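Uncharacterized protein (Bacteroides eggerthii, PDB 4FTD) is of unknown function but probably takes part in carbohydrate metabolism, joining an immunoglobulin-like domain to a six-bladed beta-propeller. Local coordinates at residues 119-124 with 398-403; 429-434 with 443-448; 19-24 with 59-64. One frame throughout, in Å; residues are numbered along the deposited sequence.

Interaction 1: 119-124 with 398-403; sequences PTVYNF and YQFKLG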
loop_
_atom_site.group_PDB
_atom_site.type_symbol
_atom_site.label_atom_id
_atom_site.label_comp_id
_atom_site.label_asym_id
_atom_site.label_seq_id
_atom_site.Cartn_x
_atom_site.Cartn_y
_atom_site.Cartn_z
ATOM N N PRO A 119 12.318 2.531 -1.619
ATOM C CA PRO A 119 11.869 1.818 -0.439
ATOM C C PRO A 119 12.863 1.875 0.703
ATOM O O PRO A 119 14.058 1.883 0.470
ATOM C CB PRO A 119 11.761 0.370 -0.924
ATOM C CG PRO A 119 12.755 0.265 -2.006
ATOM C CD PRO A 119 12.793 1.598 -2.679
ATOM N N THR A 120 12.369 1.992 1.926
ATOM C CA THR A 120 13.174 1.745 3.129
ATOM C C THR A 120 12.494 0.531 3.718
ATOM O O THR A 120 11.296 0.572 4.063
ATOM C CB THR A 120 13.172 2.912 4.106
ATOM O OG1 THR A 120 13.800 4.009 3.465
ATOM C CG2 THR A 120 13.978 2.583 5.370
ATOM N N VAL A 121 13.230 -0.567 3.779
ATOM C CA VAL A 121 12.691 -1.861 4.212
ATOM C C VAL A 121 13.196 -2.288 5.583
ATOM O O VAL A 121 14.383 -2.228 5.843
ATOM C CB VAL A 121 13.037 -2.962 3.185
ATOM C CG1 VAL A 121 12.451 -4.300 3.610
ATOM C CG2 VAL A 121 12.498 -2.575 1.806
ATOM N N TYR A 122 12.270 -2.709 6.449
ATOM C CA TYR A 122 12.580 -3.342 7.725
ATOM C C TYR A 122 12.035 -4.756 7.591
ATOM O O TYR A 122 10.813 -5.004 7.671
ATOM C CB TYR A 122 11.959 -2.579 8.885
ATOM C CG TYR A 122 12.387 -1.138 8.885
ATOM C CD1 TYR A 122 13.675 -0.761 9.285
ATOM C CD2 TYR A 122 11.524 -0.148 8.450
ATOM C CE1 TYR A 122 14.074 0.577 9.271
ATOM C CE2 TYR A 122 11.913 1.179 8.421
ATOM C CZ TYR A 122 13.170 1.543 8.826
ATOM O OH TYR A 122 13.444 2.887 8.793
ATOM N N ASN A 123 12.954 -5.680 7.353
ATOM C CA ASN A 123 12.629 -7.045 6.986
ATOM C C ASN A 123 12.726 -8.068 8.108
ATOM O O ASN A 123 13.780 -8.220 8.707
ATOM C CB ASN A 123 13.553 -7.482 5.877
ATOM C CG ASN A 123 13.207 -8.864 5.362
ATOM O OD1 ASN A 123 12.045 -9.252 5.313
ATOM N ND2 ASN A 123 14.210 -9.587 4.947
ATOM N N PHE A 124 11.616 -8.766 8.348
ATOM C CA PHE A 124 11.558 -9.886 9.320
ATOM C C PHE A 124 11.030 -11.147 8.629
ATOM O O PHE A 124 10.213 -11.877 9.194
ATOM C CB PHE A 124 10.800 -9.509 10.594
ATOM C CG PHE A 124 11.454 -8.360 11.315
ATOM C CD1 PHE A 124 11.203 -7.046 10.905
ATOM C CD2 PHE A 124 12.410 -8.591 12.296
ATOM C CE1 PHE A 124 11.854 -5.988 11.479
ATOM C CE2 PHE A 124 13.071 -7.533 12.880
ATOM C CZ PHE A 124 12.805 -6.227 12.473
ATOM N N TYR A 398 5.066 -2.501 -7.264
ATOM C CA TYR A 398 6.088 -2.811 -6.245
ATOM C C TYR A 398 5.855 -4.227 -5.723
ATOM O O TYR A 398 4.712 -4.633 -5.568
ATOM C CB TYR A 398 6.040 -1.817 -5.060
ATOM C CG TYR A 398 7.056 -2.141 -3.985
ATOM C CD1 TYR A 398 8.402 -1.834 -4.166
ATOM C CD2 TYR A 398 6.682 -2.814 -2.814
ATOM C CE1 TYR A 398 9.349 -2.159 -3.202
ATOM C CE2 TYR A 398 7.624 -3.154 -1.849
ATOM C CZ TYR A 398 8.948 -2.818 -2.039
ATOM O OH TYR A 398 9.870 -3.167 -1.094
ATOM N N GLN A 399 6.938 -4.959 -5.458
ATOM C CA GLN A 399 6.871 -6.311 -4.925
ATOM C C GLN A 399 7.981 -6.518 -3.920
ATOM O O GLN A 399 9.112 -6.085 -4.153
ATOM C CB GLN A 399 7.066 -7.333 -6.035
ATOM C CG GLN A 399 6.872 -8.779 -5.604
ATOM C CD GLN A 399 7.140 -9.747 -6.723
ATOM O OE1 GLN A 399 8.258 -9.846 -7.216
ATOM N NE2 GLN A 399 6.124 -10.466 -7.121
ATOM N N PHE A 400 7.650 -7.144 -2.795
ATOM C CA PHE A 400 8.648 -7.566 -1.831
ATOM C C PHE A 400 8.358 -9.025 -1.526
ATOM O O PHE A 400 7.341 -9.345 -0.944
ATOM C CB PHE A 400 8.676 -6.729 -0.551
ATOM C CG PHE A 400 9.855 -7.072 0.323
ATOM C CD1 PHE A 400 9.793 -8.147 1.202
ATOM C CD2 PHE A 400 11.050 -6.369 0.206
ATOM C CE1 PHE A 400 10.893 -8.507 1.970
ATOM C CE2 PHE A 400 12.159 -6.725 0.974
ATOM C CZ PHE A 400 12.080 -7.807 1.843
ATOM N N LYS A 401 9.251 -9.892 -1.957
ATOM C CA LYS A 401 9.124 -11.316 -1.773
ATOM C C LYS A 401 9.509 -11.705 -0.353
ATOM O O LYS A 401 10.615 -11.383 0.090
ATOM C CB LYS A 401 10.023 -11.999 -2.786
ATOM C CG LYS A 401 9.433 -12.037 -4.186
ATOM C CD LYS A 401 10.389 -12.767 -5.109
ATOM C CE LYS A 401 9.691 -13.854 -5.890
ATOM N NZ LYS A 401 9.187 -15.010 -5.064
ATOM N N LEU A 402 8.617 -12.431 0.334
ATOM C CA LEU A 402 8.804 -12.811 1.733
ATOM C C LEU A 402 9.572 -14.133 1.879
ATOM O O LEU A 402 9.915 -14.517 2.983
ATOM C CB LEU A 402 7.440 -12.884 2.454
ATOM C CG LEU A 402 6.570 -11.619 2.533
ATOM C CD1 LEU A 402 5.119 -11.933 2.933
ATOM C CD2 LEU A 402 7.228 -10.667 3.502
ATOM N N GLY A 403 9.811 -14.836 0.772
ATOM C CA GLY A 403 10.472 -16.145 0.815
ATOM C C GLY A 403 9.517 -17.231 1.301
ATOM O O GLY A 403 8.312 -17.019 1.480
#
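Two neighbouring blades of the beta-propeller pack face to face here through the outermost strand of each, with Pro119, Val121 and Asn123 on one and Tyr398 and Phe400 on the other. The strand axes come no closer than 10.5 Å and their directions differ by 30°, too wide for backbone pairing; this is side-chain packing between two sheets.

Phe400 has the largest share. Its CE2 lies 3.6 Å from Val121 CG1, the two side chains coming from opposite directions, and the methyl approaches the ring obliquely. With CG1 turned trans to the main-chain nitrogen (chi1 -179°), Val121 sends one methyl to Phe400 and the other to Tyr398, where CG2 stands 4.0 Å from OH. On the far side of CZ, Phe400 CE1 is 3.6 Å from Asn123 OD1, the amide plane turned 66° from that of the ring. OD1 is hydrogen-bonded to Ser125 OG on the same strand, so its polar need is met without the ring. At the other end Pro119 CB lies 4.2 Å from Tyr398 CE1 and 4.0 Å from Tyr398 OH.

Strand 439-446 completes the packing, since Val441 touches both Val121 and Phe400. A bound glycerol, probably from the crystallisation liquor, takes hydrogen bonds with the main-chain oxygens of Gln399 and Lys401.

No hydrogen bond or salt bridge joins the segments, and none of the five touching residues is fully buried, which implies that the blades adhere here by shape and van der Waals contact rather than by directional bonding.

Interaction 2: 429-434 with 443-448; sequences LCLFAS and CEFPIK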
loop_
_atom_site.group_PDB
_atom_site.type_symbol
_atom_site.label_atom_id
_atom_site.label_comp_id
_atom_site.label_asym_id
_atom_site.label_seq_id
_atom_site.Cartn_x
_atom_site.Cartn_y
_atom_site.Cartn_z
ATOM N N LEU A 429 4.421 6.696 3.057
ATOM C CA LEU A 429 3.520 5.559 2.929
ATOM C C LEU A 429 4.257 4.325 3.444
ATOM O O LEU A 429 5.289 3.931 2.877
ATOM C CB LEU A 429 3.113 5.318 1.464
ATOM C CG LEU A 429 2.271 4.069 1.153
ATOM C CD1 LEU A 429 0.965 4.151 1.916
ATOM C CD2 LEU A 429 2.042 3.902 -0.349
ATOM N N CYS A 430 3.694 3.694 4.463
ATOM C CA CYS A 430 4.298 2.534 5.128
ATOM C C CYS A 430 3.395 1.331 4.921
ATOM O O CYS A 430 2.228 1.389 5.263
ATOM C CB CYS A 430 4.494 2.832 6.596
ATOM S SG CYS A 430 5.279 4.416 6.947
ATOM N N LEU A 431 3.925 0.289 4.279
ATOM C CA LEU A 431 3.181 -0.905 3.906
ATOM C C LEU A 431 3.738 -2.091 4.686
ATOM O O LEU A 431 4.938 -2.182 4.921
ATOM C CB LEU A 431 3.278 -1.156 2.391
ATOM C CG LEU A 431 2.885 0.028 1.491
ATOM C CD1 LEU A 431 3.042 -0.416 0.041
ATOM C CD2 LEU A 431 1.451 0.531 1.737
ATOM N N PHE A 432 2.842 -2.980 5.081
ATOM C CA PHE A 432 3.161 -4.183 5.841
ATOM C C PHE A 432 2.469 -5.358 5.212
ATOM O O PHE A 432 1.299 -5.252 4.800
ATOM C CB PHE A 432 2.659 -4.004 7.250
ATOM C CG PHE A 432 2.671 -5.257 8.125
ATOM C CD1 PHE A 432 1.546 -6.084 8.202
ATOM C CD2 PHE A 432 3.766 -5.505 9.000
ATOM C CE1 PHE A 432 1.527 -7.187 9.054
ATOM C CE2 PHE A 432 3.736 -6.576 9.873
ATOM C CZ PHE A 432 2.616 -7.425 9.886
ATOM N N ALA A 433 3.170 -6.473 5.185
ATOM C CA ALA A 433 2.624 -7.794 4.848
ATOM C C ALA A 433 3.265 -8.831 5.782
ATOM O O ALA A 433 4.435 -8.695 6.206
ATOM C CB ALA A 433 2.879 -8.178 3.392
ATOM N N SER A 434 2.485 -9.846 6.117
ATOM C CA SER A 434 2.920 -10.991 6.902
ATOM C C SER A 434 2.338 -12.237 6.277
ATOM O O SER A 434 1.176 -12.240 5.907
ATOM C CB SER A 434 2.366 -10.920 8.331
ATOM O OG SER A 434 2.960 -11.971 9.120
ATOM N N CYS A 443 7.659 -1.850 4.565
ATOM C CA CYS A 443 8.286 -1.116 3.464
ATOM C C CYS A 443 7.754 0.301 3.462
ATOM O O CYS A 443 6.530 0.492 3.362
ATOM C CB CYS A 443 7.931 -1.761 2.141
ATOM S SG CYS A 443 8.382 -3.484 2.074
ATOM N N GLU A 444 8.647 1.277 3.591
ATOM C CA GLU A 444 8.279 2.695 3.678
ATOM C C GLU A 444 8.762 3.419 2.428
ATOM O O GLU A 444 9.877 3.173 1.937
ATOM C CB GLU A 444 8.909 3.337 4.914
ATOM C CG GLU A 444 8.616 2.603 6.221
ATOM C CD GLU A 444 8.944 3.415 7.470
ATOM O OE1 GLU A 444 9.809 4.312 7.402
ATOM O OE2 GLU A 444 8.336 3.164 8.531
ATOM N N PHE A 445 7.941 4.350 1.957
ATOM C CA PHE A 445 8.211 5.109 0.739
ATOM C C PHE A 445 7.900 6.586 0.923
ATOM O O PHE A 445 6.892 6.934 1.530
ATOM C CB PHE A 445 7.330 4.617 -0.402
ATOM C CG PHE A 445 7.430 3.138 -0.661
ATOM C CD1 PHE A 445 6.578 2.244 -0.000
ATOM C CD2 PHE A 445 8.339 2.634 -1.560
ATOM C CE1 PHE A 445 6.656 0.894 -0.239
ATOM C CE2 PHE A 445 8.405 1.282 -1.809
ATOM C CZ PHE A 445 7.563 0.411 -1.144
ATOM N N PRO A 446 8.734 7.459 0.364
ATOM C CA PRO A 446 8.431 8.891 0.403
ATOM C C PRO A 446 7.436 9.299 -0.701
ATOM O O PRO A 446 7.169 8.513 -1.601
ATOM C CB PRO A 446 9.799 9.528 0.129
ATOM C CG PRO A 446 10.487 8.540 -0.760
ATOM C CD PRO A 446 10.028 7.182 -0.292
ATOM N N ILE A 447 6.876 10.503 -0.618
ATOM C CA ILE A 447 6.133 11.062 -1.750
ATOM C C ILE A 447 7.144 11.282 -2.905
ATOM O O ILE A 447 8.326 11.514 -2.670
ATOM C CB ILE A 447 5.338 12.375 -1.426
ATOM C CG1 ILE A 447 6.248 13.544 -0.990
ATOM C CG2 ILE A 447 4.240 12.105 -0.382
ATOM C CD1 ILE A 447 5.633 14.932 -1.181
ATOM N N LYS A 448 6.683 11.160 -4.140
ATOM C CA LYS A 448 7.479 11.541 -5.296
ATOM C C LYS A 448 7.807 13.039 -5.222
ATOM O O LYS A 448 7.024 13.833 -4.700
ATOM C CB LYS A 448 6.736 11.271 -6.604
ATOM C CG LYS A 448 6.582 9.815 -7.011
ATOM C CD LYS A 448 6.141 9.710 -8.475
ATOM C CE LYS A 448 5.747 8.289 -8.841
ATOM N NZ LYS A 448 4.546 7.796 -8.100
#
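Leu431 and Phe445 pack on one face of an antiparallel strand pair, Cys430 and Glu444 on the other, and the backbones between them are tightly laced. Leu431 and Cys443 form a hydrogen-bonded pair with N to O distances of 2.8 Å both ways: Leu431 N to Cys443 O, and Cys443 N to Leu431 O. Leu429 and Phe445 repeat the pattern, although Phe445 N reaches Leu429 O on a more bent path (N-H...O 146°) than the return bond.

On the Leu431 face, CD1 lies 3.9 Å from Phe445 CE1, the two side chains crossing at about a right angle. Phe445 has its ring trans to its own carbonyl carbon (chi1 -54°), which brings CD1 to 3.6 Å from Leu429 O, with that oxygen at the ring edge. Tyr398 and Phe116 each make an edge-to-face contact with the same ring.

The strands are the two arms of the hairpin 426-435/439-446. Strand 120-125, from much earlier in the chain, pairs with the second arm, and Thr120 bonds to Glu444 through the backbone: an early strand completing a blade otherwise made of C-terminal strands, the Velcro closure seen in many beta-propellers.

The Cys430 face is equally buried, but no hydrogen bond joins its two side chains. Cys430 SG stands 3.7 Å from Glu444 OE2, and the carboxylate instead makes a salt bridge to Lys428 through OE1, with a long, weak ion pair from OE2 to Lys171. With the carboxylate of Glu444 replaced by the methyl of an alanine, Lys428 would probably lose its charged mate and a gap would be likely to open beside Cys430 SG. The loose, solvent-side end comes past Phe445, where the pairing stops: Pro446, Ile447 and Lys448 are partly exposed and make no contact with 429-434.

Interaction 3: 19-24 with 59-64; sequences SIKILN and SIEAEL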
loop_
_atom_site.group_PDB
_atom_site.type_symbol
_atom_site.label_atom_id
_atom_site.label_comp_id
_atom_site.label_asym_id
_atom_site.label_seq_id
_atom_site.Cartn_x
_atom_site.Cartn_y
_atom_site.Cartn_z
ATOM N N SER A 19 28.203 31.147 -21.518
ATOM C CA SER A 19 27.161 31.014 -20.477
ATOM C C SER A 19 25.876 31.658 -20.969
ATOM O O SER A 19 25.907 32.496 -21.855
ATOM C CB SER A 19 27.584 31.647 -19.139
ATOM O OG SER A 19 27.638 33.057 -19.228
ATOM N N ILE A 20 24.754 31.244 -20.403
ATOM C CA ILE A 20 23.456 31.748 -20.834
ATOM C C ILE A 20 22.463 31.655 -19.659
ATOM O O ILE A 20 22.530 30.743 -18.819
ATOM C CB ILE A 20 22.978 30.976 -22.103
ATOM C CG1 ILE A 20 21.776 31.696 -22.767
ATOM C CG2 ILE A 20 22.774 29.490 -21.785
ATOM C CD1 ILE A 20 21.400 31.228 -24.158
ATOM N N LYS A 21 21.611 32.657 -19.568
ATOM C CA LYS A 21 20.523 32.692 -18.610
ATOM C C LYS A 21 19.279 33.253 -19.237
ATOM O O LYS A 21 19.356 34.117 -20.143
ATOM C CB LYS A 21 20.852 33.458 -17.326
ATOM C CG LYS A 21 22.008 34.422 -17.338
ATOM C CD LYS A 21 22.067 35.197 -16.020
ATOM C CE LYS A 21 23.428 35.828 -15.764
ATOM N NZ LYS A 21 23.429 36.810 -14.629
ATOM N N ILE A 22 18.149 32.737 -18.765
ATOM C CA ILE A 22 16.826 33.311 -19.037
ATOM C C ILE A 22 16.577 34.288 -17.880
ATOM O O ILE A 22 16.739 33.939 -16.719
ATOM C CB ILE A 22 15.737 32.235 -19.105
ATOM C CG1 ILE A 22 15.887 31.385 -20.375
ATOM C CG2 ILE A 22 14.323 32.847 -19.040
ATOM C CD1 ILE A 22 15.160 30.067 -20.263
ATOM N N LEU A 23 16.237 35.527 -18.192
ATOM C CA LEU A 23 16.090 36.557 -17.155
ATOM C C LEU A 23 14.651 36.709 -16.638
ATOM O O LEU A 23 14.431 37.265 -15.564
ATOM C CB LEU A 23 16.594 37.894 -17.707
ATOM C CG LEU A 23 18.018 37.971 -18.241
ATOM C CD1 LEU A 23 18.150 39.346 -18.936
ATOM C CD2 LEU A 23 19.051 37.813 -17.115
ATOM N N ASN A 24 13.671 36.158 -17.351
ATOM C CA ASN A 24 12.261 36.454 -17.036
ATOM C C ASN A 24 11.325 35.234 -16.956
ATOM O O ASN A 24 10.223 35.258 -17.491
ATOM C CB ASN A 24 11.737 37.536 -18.000
ATOM C CG ASN A 24 11.671 37.076 -19.447
ATOM O OD1 ASN A 24 12.337 36.120 -19.836
ATOM N ND2 ASN A 24 10.911 37.802 -20.266
ATOM N N SER A 59 13.510 36.558 -22.400
ATOM C CA SER A 59 14.661 37.457 -22.539
ATOM C C SER A 59 15.877 36.677 -21.998
ATOM O O SER A 59 15.796 36.055 -20.926
ATOM C CB SER A 59 14.460 38.779 -21.772
ATOM O OG SER A 59 13.556 39.646 -22.472
ATOM N N ILE A 60 16.975 36.705 -22.744
ATOM C CA ILE A 60 18.170 35.951 -22.411
ATOM C C ILE A 60 19.372 36.873 -22.340
ATOM O O ILE A 60 19.383 37.934 -22.926
ATOM C CB ILE A 60 18.442 34.799 -23.426
ATOM C CG1 ILE A 60 18.677 35.344 -24.834
ATOM C CG2 ILE A 60 17.272 33.783 -23.442
ATOM C CD1 ILE A 60 19.321 34.340 -25.770
ATOM N N GLU A 61 20.382 36.430 -21.617
ATOM C CA GLU A 61 21.651 37.121 -21.511
ATOM C C GLU A 61 22.715 36.068 -21.628
ATOM O O GLU A 61 22.610 35.019 -20.990
ATOM C CB GLU A 61 21.744 37.810 -20.153
ATOM C CG GLU A 61 22.968 38.641 -19.904
ATOM C CD GLU A 61 22.865 39.301 -18.530
ATOM O OE1 GLU A 61 22.150 40.330 -18.390
ATOM O OE2 GLU A 61 23.478 38.759 -17.584
ATOM N N ALA A 62 23.747 36.362 -22.404
ATOM C CA ALA A 62 24.772 35.370 -22.725
ATOM C C ALA A 62 26.157 35.940 -22.641
ATOM O O ALA A 62 26.335 37.132 -22.844
ATOM C CB ALA A 62 24.538 34.878 -24.127
ATOM N N GLU A 63 27.126 35.099 -22.312
ATOM C CA GLU A 63 28.533 35.435 -22.480
ATOM C C GLU A 63 29.010 34.626 -23.700
ATOM O O GLU A 63 28.768 33.431 -23.776
ATOM C CB GLU A 63 29.381 35.049 -21.272
ATOM C CG GLU A 63 29.130 35.793 -19.976
ATOM C CD GLU A 63 30.019 35.283 -18.842
ATOM O OE1 GLU A 63 30.966 34.496 -19.096
ATOM O OE2 GLU A 63 29.776 35.672 -17.683
ATOM N N LEU A 64 29.671 35.303 -24.630
ATOM C CA LEU A 64 30.123 34.757 -25.907
ATOM C C LEU A 64 31.640 34.926 -26.032
ATOM O O LEU A 64 32.283 35.488 -25.150
ATOM C CB LEU A 64 29.439 35.532 -27.042
ATOM C CG LEU A 64 27.907 35.497 -27.077
ATOM C CD1 LEU A 64 27.304 36.585 -27.955
ATOM C CD2 LEU A 64 27.488 34.129 -27.564
HETATM O O HOH W 1 25.063 34.354 -18.844
#
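Asn24 reaches back to Ser59 because its CG sits between the backbone nitrogen and the carbonyl carbon (chi1 66°), a turn that brings OD1 to 2.9 Å from Ser59 N. The N-H approaches from above the amide plane rather than within it, and Asn24 ND2 bonds to Ala57 O, so both ends of the amide are engaged by the backbone at Ala57 and Ser59. Lys21 has a chi1 of 19°, away from any staggered value and therefore probably somewhat strained; from there its extended chain runs alongside that of Glu61, pointing the same way. The resulting salt bridge is long, with Lys21 NZ 3.5 Å from Glu61 OE2, and lies on the open side of the sheet, Glu61 being exposed.

Beneath these side chains the backbones form a regular antiparallel ladder. Lys21 and Glu61 are a hydrogen-bonded pair, Lys21 N to Glu61 O and Glu61 N to Lys21 O both measuring 2.9 Å. Ser19 and Glu63 pair too, more loosely on one side, Ser19 N to Glu63 O being 3.3 Å. At the other end, Leu23 N donates to Ser59 O over 2.8 Å at a nearly straight 175°. A water held by Ser19 OG also gives a weak bond to Glu61 O.

The opposite face is apolar. Ile20 CD1 meets Ile60 CD1 at 4.1 Å, while Ile22 CG1 lies 4.1 Å from Ile60 CG2, so Ile60 touches both Ile20 and Ile22, two residues apart on the same face of the partner strand. Leu90 of strand 85-93 packs against Ile20 and Ile60, and Leu70 against Ile60 and Ala62. One charged, water-contacting face and one isoleucine-rich face packed on further strands are characteristic of a beta-sandwich, in keeping with the immunoglobulin-like domain of this protein.

In the fold
Interactions 1 and 2 adjoin in the propeller, their centres about 10 Å apart, and share a sheet in which strands 120-125 and 439-446 are neighbours. Interaction 2 is the core contact, all six touching residues buried and backbone bonds dominating; interaction 1 is a surface contact that presses this blade against the neighbouring blade through side chains. Pro119 of the one packs on Phe445 of the other. Interaction 3 belongs to the separate immunoglobulin-like domain, its centre about 43 Å from that of interaction 2. It too is an antiparallel ladder, but partly exposed, and it adds a salt bridge and a water to the backbone bonds.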